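Local structure of jasmonate-induced oxygenase 2 (Arabidopsis thaliana, 6LSV) at residues G244-K249 / E283-V288. The protein oxidises the plant hormone jasmonate to 12-hydroxyjasmonate, using iron, 2-oxoglutarate and molecular oxygen, and thereby takes part in jasmonate signalling in plant defence. Sequence-based numbering, arbitrary orientation.
With AKG (2-oxoglutaric acid), chain C.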
# COMPACT_ATOMS: atom_id res chain seq x y z
N GLY A 244 -1.48 5.11 13.64
CA GLY A 244 -0.15 5.25 13.08
C GLY A 244 -0.16 5.70 11.63
O GLY A 244 0.78 6.36 11.18
N LEU A 245 -1.21 5.35 10.90
CA LEU A 245 -1.31 5.74 9.51
C LEU A 245 -1.63 7.23 9.40
O LEU A 245 -2.54 7.73 10.08
CB LEU A 245 -2.38 4.92 8.80
CG LEU A 245 -2.78 5.41 7.41
CD1 LEU A 245 -1.69 5.07 6.40
CD2 LEU A 245 -4.10 4.81 7.00
N GLN A 246 -0.89 7.93 8.56
CA GLN A 246 -1.07 9.36 8.36
C GLN A 246 -1.12 9.66 6.87
O GLN A 246 -0.28 9.16 6.11
CB GLN A 246 0.04 10.17 9.03
CG GLN A 246 0.10 10.01 10.53
CD GLN A 246 0.90 11.12 11.19
OE1 GLN A 246 1.97 11.49 10.71
NE2 GLN A 246 0.38 11.65 12.30
N VAL A 247 -2.08 10.48 6.45
CA VAL A 247 -2.19 10.93 5.07
C VAL A 247 -1.91 12.43 5.04
O VAL A 247 -2.17 13.15 6.01
CB VAL A 247 -3.57 10.61 4.45
CG1 VAL A 247 -3.89 9.12 4.60
CG2 VAL A 247 -4.65 11.45 5.09
N ARG A 248 -1.37 12.90 3.92
CA ARG A 248 -0.99 14.30 3.79
C ARG A 248 -1.98 15.03 2.89
O ARG A 248 -2.26 14.59 1.77
CB ARG A 248 0.43 14.44 3.23
CG ARG A 248 0.87 15.89 3.11
CD ARG A 248 1.69 16.12 1.87
NE ARG A 248 3.08 15.75 2.07
CZ ARG A 248 4.11 16.44 1.60
NH1 ARG A 248 3.90 17.54 0.89
NH2 ARG A 248 5.36 16.04 1.83
N LYS A 249 -2.49 16.16 3.40
CA LYS A 249 -3.36 17.06 2.64
C LYS A 249 -2.76 18.45 2.71
O LYS A 249 -2.87 19.13 3.74
CB LYS A 249 -4.78 17.06 3.19
CG LYS A 249 -5.74 17.93 2.40
CD LYS A 249 -5.94 17.41 0.99
CE LYS A 249 -6.91 18.29 0.22
NZ LYS A 249 -6.68 18.21 -1.25
N GLU A 283 -0.80 10.46 -0.59
CA GLU A 283 0.52 10.32 0.00
C GLU A 283 0.35 10.00 1.48
O GLU A 283 -0.33 10.72 2.21
CB GLU A 283 1.33 11.60 -0.18
CG GLU A 283 2.75 11.53 0.34
CD GLU A 283 3.53 12.80 0.08
OE1 GLU A 283 2.90 13.84 -0.23
OE2 GLU A 283 4.77 12.78 0.20
N HIS A 284 0.97 8.90 1.93
CA HIS A 284 0.81 8.48 3.31
C HIS A 284 2.16 8.08 3.90
O HIS A 284 3.15 7.90 3.19
CB HIS A 284 -0.19 7.33 3.44
CG HIS A 284 -0.12 6.32 2.33
ND1 HIS A 284 -0.63 6.56 1.07
CD2 HIS A 284 0.41 5.08 2.29
CE1 HIS A 284 -0.42 5.51 0.30
NE2 HIS A 284 0.21 4.59 1.02
N ARG A 285 2.16 7.97 5.22
CA ARG A 285 3.32 7.57 6.00
C ARG A 285 2.80 6.95 7.30
O ARG A 285 1.64 7.15 7.67
CB ARG A 285 4.25 8.75 6.29
CG ARG A 285 3.72 9.68 7.37
CD ARG A 285 4.67 10.84 7.65
NE ARG A 285 4.25 11.59 8.82
CZ ARG A 285 4.82 12.72 9.24
NH1 ARG A 285 5.85 13.23 8.59
NH2 ARG A 285 4.36 13.33 10.33
N VAL A 286 3.66 6.20 7.97
CA VAL A 286 3.30 5.55 9.22
C VAL A 286 4.21 6.08 10.32
O VAL A 286 5.44 6.16 10.13
CB VAL A 286 3.40 4.01 9.13
CG1 VAL A 286 2.78 3.36 10.36
CG2 VAL A 286 2.71 3.51 7.87
N ILE A 287 3.62 6.47 11.44
CA ILE A 287 4.37 6.81 12.63
C ILE A 287 4.31 5.63 13.58
O ILE A 287 3.40 4.79 13.51
CB ILE A 287 3.84 8.10 13.30
CG1 ILE A 287 2.41 7.91 13.79
CG2 ILE A 287 3.94 9.28 12.34
CD1 ILE A 287 1.80 9.17 14.38
N VAL A 288 5.29 5.54 14.47
CA VAL A 288 5.38 4.44 15.42
C VAL A 288 5.31 5.02 16.83
O VAL A 288 5.24 6.24 17.00
CB VAL A 288 6.67 3.62 15.20
CG1 VAL A 288 6.53 2.72 13.99
CG2 VAL A 288 7.86 4.54 15.03
C1 AKG C . 1.41 0.63 3.03
O1 AKG C . 0.71 0.81 2.00
O2 AKG C . 2.34 -0.21 3.00
C2 AKG C . 1.12 1.46 4.28
O5 AKG C . 1.24 2.64 4.22
C3 AKG C . 0.70 0.82 5.61
C4 AKG C . -0.32 1.73 6.31
C5 AKG C . -0.44 1.38 7.79
O3 AKG C . -1.52 1.58 8.41
O4 AKG C . 0.54 0.90 8.39
O HOH W 1 -1.85 13.16 -0.54
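Gln-246 and Arg-285 run side by side off the same face of the sheet, the amide and guanidinium planes only 12° apart. One oxygen takes both bonds: Arg-285 NE and NH2 each reach Gln-246 OE1 at 3.0 Å, side-on and in the guanidinium plane, which keeps the two groups nearly coplanar. With NE2 bonded to Thr-255 OG1 at the other end, the choice of amide rotation is settled, while Trp-253 makes a cation-pi contact with Arg-285. The Ile-287 side chain crosses that of Gln-246 at about a right angle. Its CG1 sits between the backbone N and the carbonyl carbon (chi1 63°), which sets this branch against Gly-244 O and CA, and CG2 comes to 3.4 Å from Gln-246 OE1.

Beneath these side chains the strands are antiparallel, Gln-246 and Arg-285 forming the hydrogen-bonded pair, with Gln-246 N to Arg-285 O at 2.8 Å. Strand 245-248 is central in a three-stranded sheet, between 253-255 and 284-286, within the double-stranded beta-helix (jelly-roll) core of the 2-oxoglutarate oxygenases. The opposite face, carrying Leu-245, Val-247, His-284 and Val-286, turns toward the active site. His-284 is the second histidine of the iron-binding triad, with His-227 and Asp-229; its CD2 edge lies 3.2 Å from O5 of 2-oxoglutarate. Leu-245 CD1 packs against the cosubstrate chain, 3.6 Å from its C4. Val-286 CG2 sits 3.4 Å from O4 of the C5 carboxylate, and Leu-245 CB lies against the other oxygen, O3.

Toward the other end, Arg-248 and Glu-283 also lie alongside each other, but whereas Arg-285 meets its partner in the guanidinium plane, here Glu-283 OE1 stands over one face, 3.0 Å from Arg-248 NE, so no N-H points at it and charge alone makes the salt bridge. Nearby, a water donates to Arg-248 O and accepts from Glu-283 N.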